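Local coordinates for protein glycosyl hydrolase (Rhizobium leguminosarum bv. trifolii, PDB 5NDX) that probably hydrolyses O-glycosidic bonds as a family 39 glycoside hydrolase, a bacterial orthologue of human alpha-L-iduronidase, at residues 20-34 with 50-64. The protein carries 2 engineered substitutions. Residues are numbered along the deposited sequence; the frame is centred on the assembly and turned at random.
Sequences RFWRGTGFSPAELLL and NEGIKFLRVHYLYNL. With 8U8 ((2~{R},3~{S},4~{S},5~{R},6~{S})-6-(4-methyl-2-oxidanylidene-chromen-7-yl)oxy-3,4,5-tris(oxidanyl)oxane-2-carboxylic acid), chain N; 8U8 ((2~{R},3~{S},4~{S},5~{R},6~{S})-6-(4-methyl-2-oxidanylidene-chromen-7-yl)oxy-3,4,5-tris(oxidanyl)oxane-2-carboxylic acid), chain M; SO4 (sulfate ion), chain B.
Strands 24-27 and 55-58 run parallel, their axes 4.6 Å apart and 23° askew, with Thr25 and Phe27 each bonding through both N and O to the facing backbone. Before the strands, the Arg23 chain bends, chiefly at chi3 (57°), which brings its NE and NH2 side-on to Glu51 O; this oxygen lies in the guanidinium plane, 3.0 Å from NH2. Arg23 NH1 turns instead to a sulfate, 2.7 Å from its O3, and to O4 of one bound 8U8, whose O3 accepts a hydrogen bond from Lys54 NZ at 2.8 Å. The Arg20 guanidinium lies between that of Arg23 and the Asn50 amide, stacked on the amide with planes 12° apart, and its NH1 and NH2 both reach Asn50 O. A leucine at Arg23 would probably leave Glu51 O without both guanidinium bonds and the sugar hydroxyl without one donor. Further along, Val58 CG2 sits over the Phe27 ring face, 3.6 Å from CZ, while CG1 packs on Ala30 and meets Leu33 CD1 tip to tip at 4.0 Å. His59 NE2 donates to O3 of the second 8U8, 3.1 Å away; His59 ND1 is hydrogen-bonded to Glu95. These are the first two strands of the TIM barrel, joined through helix 36-45, which packs on Phe27 and Leu56; strand 91-95 continues the sheet beyond 55-58.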
loop_
_atom_site.group_PDB
_atom_site.type_symbol
_atom_site.label_atom_id
_atom_site.label_comp_id
_atom_site.label_asym_id
_atom_site.label_seq_id
_atom_site.Cartn_x
_atom_site.Cartn_y
_atom_site.Cartn_z
ATOM N N ARG A 20 6.424 -10.411 0.982
ATOM C CA ARG A 20 5.670 -9.287 0.422
ATOM C C ARG A 20 6.212 -8.060 1.102
ATOM O O ARG A 20 5.727 -7.639 2.140
ATOM C CB ARG A 20 4.156 -9.467 0.631
ATOM C CG ARG A 20 3.639 -10.791 0.004
ATOM C CD ARG A 20 2.184 -11.112 0.352
ATOM N NE ARG A 20 2.097 -11.116 1.791
ATOM C CZ ARG A 20 1.129 -10.621 2.526
ATOM N NH1 ARG A 20 0.003 -10.113 2.013
ATOM N NH2 ARG A 20 1.335 -10.612 3.810
ATOM N N PHE A 21 7.248 -7.477 0.496
ATOM C CA PHE A 21 8.053 -6.464 1.125
ATOM C C PHE A 21 7.614 -4.998 0.878
ATOM O O PHE A 21 8.342 -4.074 1.239
ATOM C CB PHE A 21 9.525 -6.674 0.698
ATOM C CG PHE A 21 9.766 -6.550 -0.801
ATOM C CD1 PHE A 21 9.876 -5.313 -1.404
ATOM C CD2 PHE A 21 9.848 -7.676 -1.597
ATOM C CE1 PHE A 21 10.061 -5.209 -2.787
ATOM C CE2 PHE A 21 10.031 -7.593 -2.986
ATOM C CZ PHE A 21 10.152 -6.367 -3.568
ATOM N N TRP A 22 6.453 -4.797 0.261
ATOM C CA TRP A 22 5.987 -3.520 -0.260
ATOM C C TRP A 22 4.728 -3.050 0.457
ATOM O O TRP A 22 3.981 -2.221 -0.094
ATOM C CB TRP A 22 5.632 -3.644 -1.756
ATOM C CG TRP A 22 4.627 -4.763 -1.965
ATOM C CD1 TRP A 22 3.266 -4.719 -1.763
ATOM C CD2 TRP A 22 4.936 -6.097 -2.335
ATOM N NE1 TRP A 22 2.723 -5.937 -2.049
ATOM C CE2 TRP A 22 3.729 -6.809 -2.371
ATOM C CE3 TRP A 22 6.126 -6.754 -2.672
ATOM C CZ2 TRP A 22 3.669 -8.162 -2.727
ATOM C CZ3 TRP A 22 6.073 -8.090 -3.020
ATOM C CH2 TRP A 22 4.842 -8.777 -3.070
ATOM N N ARG A 23 4.490 -3.531 1.673
ATOM C CA ARG A 23 3.150 -3.413 2.278
ATOM C C ARG A 23 3.058 -2.150 3.128
ATOM O O ARG A 23 2.883 -2.174 4.347
ATOM C CB ARG A 23 2.756 -4.668 3.034
ATOM C CG ARG A 23 2.477 -5.892 2.149
ATOM C CD ARG A 23 2.988 -7.233 2.703
ATOM N NE ARG A 23 2.457 -7.412 3.880
ATOM C CZ ARG A 23 2.893 -7.846 5.039
ATOM N NH1 ARG A 23 4.021 -8.484 5.372
ATOM N NH2 ARG A 23 1.907 -7.726 5.896
ATOM N N GLY A 24 3.162 -1.032 2.446
ATOM C CA GLY A 24 3.192 0.275 3.087
ATOM C C GLY A 24 2.807 1.370 2.152
ATOM O O GLY A 24 3.041 1.285 0.938
ATOM N N THR A 25 2.218 2.411 2.699
ATOM C CA THR A 25 1.984 3.631 1.956
ATOM C C THR A 25 2.184 4.802 2.929
ATOM O O THR A 25 2.577 4.627 4.088
ATOM C CB THR A 25 0.582 3.652 1.238
ATOM O OG1 THR A 25 0.426 4.861 0.469
ATOM C CG2 THR A 25 -0.552 3.605 2.215
ATOM N N GLY A 26 1.950 5.991 2.440
ATOM C CA GLY A 26 2.167 7.152 3.233
ATOM C C GLY A 26 1.574 8.396 2.612
ATOM O O GLY A 26 1.070 8.375 1.476
ATOM N N PHE A 27 1.592 9.463 3.411
ATOM C CA PHE A 27 1.091 10.780 3.018
ATOM C C PHE A 27 1.571 11.845 4.024
ATOM O O PHE A 27 2.259 11.532 5.009
ATOM C CB PHE A 27 -0.432 10.805 2.887
ATOM C CG PHE A 27 -1.163 10.493 4.162
ATOM C CD1 PHE A 27 -1.434 11.485 5.095
ATOM C CD2 PHE A 27 -1.565 9.217 4.432
ATOM C CE1 PHE A 27 -2.084 11.196 6.272
ATOM C CE2 PHE A 27 -2.246 8.918 5.601
ATOM C CZ PHE A 27 -2.488 9.921 6.530
ATOM N N SER A 28 1.227 13.096 3.703
ATOM C CA SER A 28 1.541 14.263 4.484
ATOM C C SER A 28 0.378 15.250 4.290
ATOM O O SER A 28 -0.206 15.270 3.214
ATOM C CB SER A 28 2.841 14.882 3.994
ATOM O OG SER A 28 3.262 15.807 4.951
ATOM N N PRO A 29 0.003 16.043 5.296
ATOM C CA PRO A 29 0.509 16.000 6.656
ATOM C C PRO A 29 -0.376 15.168 7.562
ATOM O O PRO A 29 -1.475 14.718 7.174
ATOM C CB PRO A 29 0.429 17.486 7.083
ATOM C CG PRO A 29 -0.876 17.913 6.493
ATOM C CD PRO A 29 -0.853 17.240 5.100
ATOM N N ALA A 30 0.093 15.026 8.795
ATOM C CA ALA A 30 -0.538 14.177 9.802
ATOM C C ALA A 30 -1.963 14.573 10.133
ATOM O O ALA A 30 -2.776 13.716 10.488
ATOM C CB ALA A 30 0.308 14.166 11.066
ATOM N N GLU A 31 -2.275 15.851 9.983
ATOM C CA GLU A 31 -3.627 16.357 10.245
ATOM C C GLU A 31 -4.691 15.672 9.398
ATOM O O GLU A 31 -5.844 15.587 9.837
ATOM C CB GLU A 31 -3.717 17.879 9.987
ATOM C CG GLU A 31 -3.084 18.739 11.065
ATOM C CD GLU A 31 -1.563 18.873 10.960
ATOM O OE1 GLU A 31 -0.951 18.329 10.006
ATOM O OE2 GLU A 31 -0.969 19.534 11.858
ATOM N N LEU A 32 -4.340 15.170 8.206
ATOM C CA LEU A 32 -5.331 14.411 7.410
ATOM C C LEU A 32 -5.871 13.242 8.145
ATOM O O LEU A 32 -7.017 12.865 7.902
ATOM C CB LEU A 32 -4.772 13.948 6.058
ATOM C CG LEU A 32 -4.383 15.055 5.103
ATOM C CD1 LEU A 32 -3.869 14.412 3.827
ATOM C CD2 LEU A 32 -5.544 15.999 4.837
ATOM N N LEU A 33 -5.122 12.687 9.105
ATOM C CA LEU A 33 -5.644 11.551 9.884
ATOM C C LEU A 33 -6.882 11.914 10.718
ATOM O O LEU A 33 -7.640 11.048 11.104
ATOM C CB LEU A 33 -4.580 10.966 10.808
ATOM C CG LEU A 33 -3.483 10.144 10.175
ATOM C CD1 LEU A 33 -2.260 9.962 11.055
ATOM C CD2 LEU A 33 -4.029 8.762 9.813
ATOM N N LEU A 34 -7.098 13.189 10.978
ATOM C CA LEU A 34 -8.284 13.637 11.715
ATOM C C LEU A 34 -9.472 13.918 10.803
ATOM O O LEU A 34 -10.533 14.141 11.309
ATOM C CB LEU A 34 -7.983 14.921 12.489
ATOM C CG LEU A 34 -6.689 14.855 13.324
ATOM C CD1 LEU A 34 -6.352 16.230 13.905
ATOM C CD2 LEU A 34 -6.778 13.793 14.404
ATOM N N ASN A 50 -4.656 -10.375 3.894
ATOM C CA ASN A 50 -3.434 -10.742 4.582
ATOM C C ASN A 50 -2.522 -9.556 4.904
ATOM O O ASN A 50 -1.326 -9.575 4.614
ATOM C CB ASN A 50 -2.661 -11.789 3.705
ATOM C CG ASN A 50 -1.516 -12.483 4.467
ATOM O OD1 ASN A 50 -1.382 -12.333 5.669
ATOM N ND2 ASN A 50 -0.669 -13.252 3.744
ATOM N N GLU A 51 -3.104 -8.510 5.463
ATOM C CA GLU A 51 -2.377 -7.287 5.770
ATOM C C GLU A 51 -1.616 -6.744 4.538
ATOM O O GLU A 51 -0.453 -6.350 4.618
ATOM C CB GLU A 51 -1.452 -7.508 6.984
ATOM C CG GLU A 51 -2.192 -7.935 8.288
ATOM C CD GLU A 51 -1.165 -8.099 9.441
ATOM O OE1 GLU A 51 -0.404 -9.072 9.417
ATOM O OE2 GLU A 51 -0.970 -7.178 10.231
ATOM N N GLY A 52 -2.305 -6.705 3.405
ATOM C CA GLY A 52 -1.708 -6.289 2.100
ATOM C C GLY A 52 -1.126 -4.887 2.131
ATOM O O GLY A 52 -0.163 -4.596 1.418
ATOM N N ILE A 53 -1.710 -4.016 2.957
ATOM C CA ILE A 53 -0.995 -2.822 3.433
ATOM C C ILE A 53 -1.016 -2.851 4.952
ATOM O O ILE A 53 -2.082 -2.985 5.566
ATOM C CB ILE A 53 -1.610 -1.499 2.930
ATOM C CG1 ILE A 53 -1.453 -1.391 1.399
ATOM C CG2 ILE A 53 -0.871 -0.300 3.537
ATOM C CD1 ILE A 53 -2.291 -0.274 0.807
ATOM N N LYS A 54 0.162 -2.690 5.530
ATOM C CA LYS A 54 0.363 -2.862 6.972
ATOM C C LYS A 54 0.877 -1.606 7.672
ATOM O O LYS A 54 0.491 -1.377 8.819
ATOM C CB LYS A 54 1.315 -4.005 7.200
ATOM C CG LYS A 54 1.582 -4.379 8.647
ATOM C CD LYS A 54 2.407 -5.656 8.689
ATOM C CE LYS A 54 2.735 -6.043 10.152
ATOM N NZ LYS A 54 3.367 -7.404 10.113
ATOM N N PHE A 55 1.741 -0.829 7.002
ATOM C CA PHE A 55 2.380 0.353 7.574
ATOM C C PHE A 55 1.958 1.639 6.888
ATOM O O PHE A 55 1.803 1.662 5.665
ATOM C CB PHE A 55 3.902 0.206 7.530
ATOM C CG PHE A 55 4.416 -0.950 8.353
ATOM C CD1 PHE A 55 4.594 -0.805 9.725
ATOM C CD2 PHE A 55 4.686 -2.136 7.782
ATOM C CE1 PHE A 55 5.028 -1.866 10.503
ATOM C CE2 PHE A 55 5.133 -3.219 8.546
ATOM C CZ PHE A 55 5.311 -3.074 9.926
ATOM N N LEU A 56 1.741 2.687 7.680
ATOM C CA LEU A 56 1.530 4.035 7.188
ATOM C C LEU A 56 2.674 4.909 7.646
ATOM O O LEU A 56 2.980 4.933 8.847
ATOM C CB LEU A 56 0.266 4.626 7.772
ATOM C CG LEU A 56 -1.070 4.152 7.334
ATOM C CD1 LEU A 56 -2.132 5.037 7.964
ATOM C CD2 LEU A 56 -1.185 4.202 5.809
ATOM N N ARG A 57 3.266 5.626 6.719
ATOM C CA ARG A 57 4.392 6.503 6.972
ATOM C C ARG A 57 3.852 7.922 6.811
ATOM O O ARG A 57 3.705 8.432 5.694
ATOM C CB ARG A 57 5.531 6.229 6.016
ATOM C CG ARG A 57 6.746 7.131 6.201
ATOM C CD ARG A 57 7.996 6.587 5.495
ATOM N NE ARG A 57 8.581 7.643 4.707
ATOM C CZ ARG A 57 9.568 8.440 5.060
ATOM N NH1 ARG A 57 10.173 8.317 6.209
ATOM N NH2 ARG A 57 9.948 9.380 4.247
ATOM N N VAL A 58 3.456 8.515 7.922
ATOM C CA VAL A 58 2.775 9.814 7.888
ATOM C C VAL A 58 3.713 10.916 8.435
ATOM O O VAL A 58 4.191 10.804 9.592
ATOM C CB VAL A 58 1.484 9.776 8.718
ATOM C CG1 VAL A 58 0.826 11.138 8.721
ATOM C CG2 VAL A 58 0.506 8.695 8.214
ATOM N N HIS A 59 3.923 11.970 7.634
ATOM C CA HIS A 59 4.838 13.062 7.990
ATOM C C HIS A 59 4.280 13.978 9.076
ATOM O O HIS A 59 3.082 14.284 9.082
ATOM C CB HIS A 59 5.114 14.001 6.797
ATOM C CG HIS A 59 6.045 13.474 5.758
ATOM N ND1 HIS A 59 6.865 12.383 5.954
ATOM C CD2 HIS A 59 6.354 13.963 4.526
ATOM C CE1 HIS A 59 7.609 12.191 4.878
ATOM N NE2 HIS A 59 7.308 13.129 3.991
ATOM N N TYR A 60 5.162 14.454 9.936
ATOM C CA TYR A 60 4.852 15.506 10.935
ATOM C C TYR A 60 3.847 15.065 11.996
ATOM O O TYR A 60 3.008 15.851 12.427
ATOM C CB TYR A 60 4.336 16.770 10.233
ATOM C CG TYR A 60 5.292 17.357 9.223
ATOM C CD1 TYR A 60 6.485 17.940 9.657
ATOM C CD2 TYR A 60 4.997 17.392 7.865
ATOM C CE1 TYR A 60 7.373 18.533 8.772
ATOM C CE2 TYR A 60 5.883 17.980 6.954
ATOM C CZ TYR A 60 7.074 18.544 7.430
ATOM O OH TYR A 60 7.999 19.116 6.606
ATOM N N LEU A 61 3.943 13.813 12.455
ATOM C CA LEU A 61 3.107 13.386 13.568
ATOM C C LEU A 61 3.265 14.324 14.793
ATOM O O LEU A 61 2.279 14.633 15.440
ATOM C CB LEU A 61 3.380 11.922 13.949
ATOM C CG LEU A 61 2.739 10.926 12.963
ATOM C CD1 LEU A 61 3.370 9.565 13.150
ATOM C CD2 LEU A 61 1.233 10.892 13.133
ATOM N N TYR A 62 4.474 14.801 15.074
ATOM C CA TYR A 62 4.661 15.679 16.259
ATOM C C TYR A 62 4.088 17.112 16.119
ATOM O O TYR A 62 3.894 17.777 17.138
ATOM C CB TYR A 62 6.128 15.723 16.675
ATOM C CG TYR A 62 6.653 14.480 17.399
ATOM C CD1 TYR A 62 5.857 13.767 18.300
ATOM C CD2 TYR A 62 7.961 14.029 17.188
ATOM C CE1 TYR A 62 6.346 12.670 19.013
ATOM C CE2 TYR A 62 8.462 12.921 17.874
ATOM C CZ TYR A 62 7.646 12.250 18.799
ATOM O OH TYR A 62 8.112 11.190 19.541
ATOM N N ASN A 63 3.747 17.565 14.904
ATOM C CA ASN A 63 2.954 18.809 14.756
ATOM C C ASN A 63 1.563 18.663 15.315
ATOM O O ASN A 63 0.915 19.649 15.517
ATOM C CB ASN A 63 2.856 19.287 13.301
ATOM C CG ASN A 63 4.180 19.823 12.776
ATOM O OD1 ASN A 63 5.137 20.019 13.518
ATOM N ND2 ASN A 63 4.234 20.047 11.493
ATOM N N LEU A 64 1.100 17.438 15.546
ATOM C CA LEU A 64 -0.157 17.218 16.229
ATOM C C LEU A 64 -0.082 17.534 17.738
ATOM O O LEU A 64 -1.115 17.702 18.365
ATOM C CB LEU A 64 -0.639 15.767 16.045
ATOM C CG LEU A 64 -0.970 15.381 14.591
ATOM C CD1 LEU A 64 -1.460 13.950 14.481
ATOM C CD2 LEU A 64 -1.956 16.370 13.941
HETATM C C15 8U8 N . 11.429 -0.016 8.311
HETATM C C13 8U8 N . 11.660 -1.393 8.357
HETATM C C14 8U8 N . 12.898 -1.877 8.762
HETATM C C16 8U8 N . 13.105 -3.244 8.884
HETATM O O9 8U8 N . 14.217 -3.655 9.188
HETATM O O8 8U8 N . 12.127 -4.123 8.537
HETATM C C11 8U8 N . 10.903 -3.671 8.190
HETATM C C10 8U8 N . 9.958 -4.640 7.959
HETATM C C12 8U8 N . 10.643 -2.313 8.084
HETATM C C7 8U8 N . 9.346 -1.935 7.734
HETATM C C8 8U8 N . 8.388 -2.913 7.490
HETATM C C9 8U8 N . 8.676 -4.274 7.609
HETATM O O2 8U8 N . 7.688 -5.197 7.374
HETATM C C5 8U8 N . 7.830 -6.533 7.924
HETATM O O1 8U8 N . 8.574 -7.191 6.884
HETATM C C1 8U8 N . 8.800 -8.614 7.000
HETATM C C6 8U8 N . 9.694 -8.958 8.244
HETATM O O7 8U8 N . 10.472 -8.089 8.687
HETATM O O6 8U8 N . 9.525 -10.072 8.761
HETATM C C2 8U8 N . 7.418 -9.257 7.085
HETATM O O5 8U8 N . 7.492 -10.714 7.174
HETATM C C3 8U8 N . 6.637 -8.676 8.286
HETATM O O4 8U8 N . 5.349 -9.233 8.266
HETATM C C4 8U8 N . 6.496 -7.161 8.131
HETATM O O3 8U8 N . 5.872 -6.570 9.273
HETATM C C15 8U8 M . 12.636 19.613 -2.329
HETATM C C13 8U8 M . 13.136 18.329 -2.644
HETATM C C14 8U8 M . 14.443 18.222 -3.126
HETATM C C16 8U8 M . 14.989 16.967 -3.413
HETATM O O9 8U8 M . 16.133 16.955 -3.864
HETATM O O8 8U8 M . 14.252 15.811 -3.247
HETATM C C11 8U8 M . 13.009 15.869 -2.667
HETATM C C10 8U8 M . 12.341 14.673 -2.382
HETATM C C12 8U8 M . 12.430 17.133 -2.372
HETATM C C7 8U8 M . 11.166 17.140 -1.749
HETATM C C8 8U8 M . 10.505 15.942 -1.461
HETATM C C9 8U8 M . 11.077 14.700 -1.784
HETATM O O2 8U8 M . 10.478 13.491 -1.487
HETATM C C5 8U8 M . 9.018 13.297 -1.337
HETATM O O1 8U8 M . 8.355 13.915 -2.451
HETATM C C1 8U8 M . 7.003 14.149 -2.356
HETATM C C6 8U8 M . 6.553 13.841 -3.668
HETATM O O7 8U8 M . 5.531 14.408 -4.034
HETATM O O6 8U8 M . 7.211 13.023 -4.286
HETATM C C2 8U8 M . 6.188 13.213 -1.411
HETATM O O5 8U8 M . 5.993 11.944 -2.068
HETATM C C3 8U8 M . 6.836 13.051 0.033
HETATM O O4 8U8 M . 6.021 13.648 0.982
HETATM C C4 8U8 M . 8.277 13.649 0.091
HETATM O O3 8U8 M . 8.932 13.159 1.331
HETATM S S SO4 B . 5.298 -11.480 4.267
HETATM O O1 SO4 B . 5.828 -12.405 3.249
HETATM O O2 SO4 B . 3.823 -11.646 4.369
HETATM O O3 SO4 B . 5.700 -10.071 4.031
HETATM O O4 SO4 B . 5.891 -11.869 5.574
HETATM O O HOH W 1 0.062 -5.746 -1.204
HETATM O O HOH W 2 1.878 -9.057 8.244
#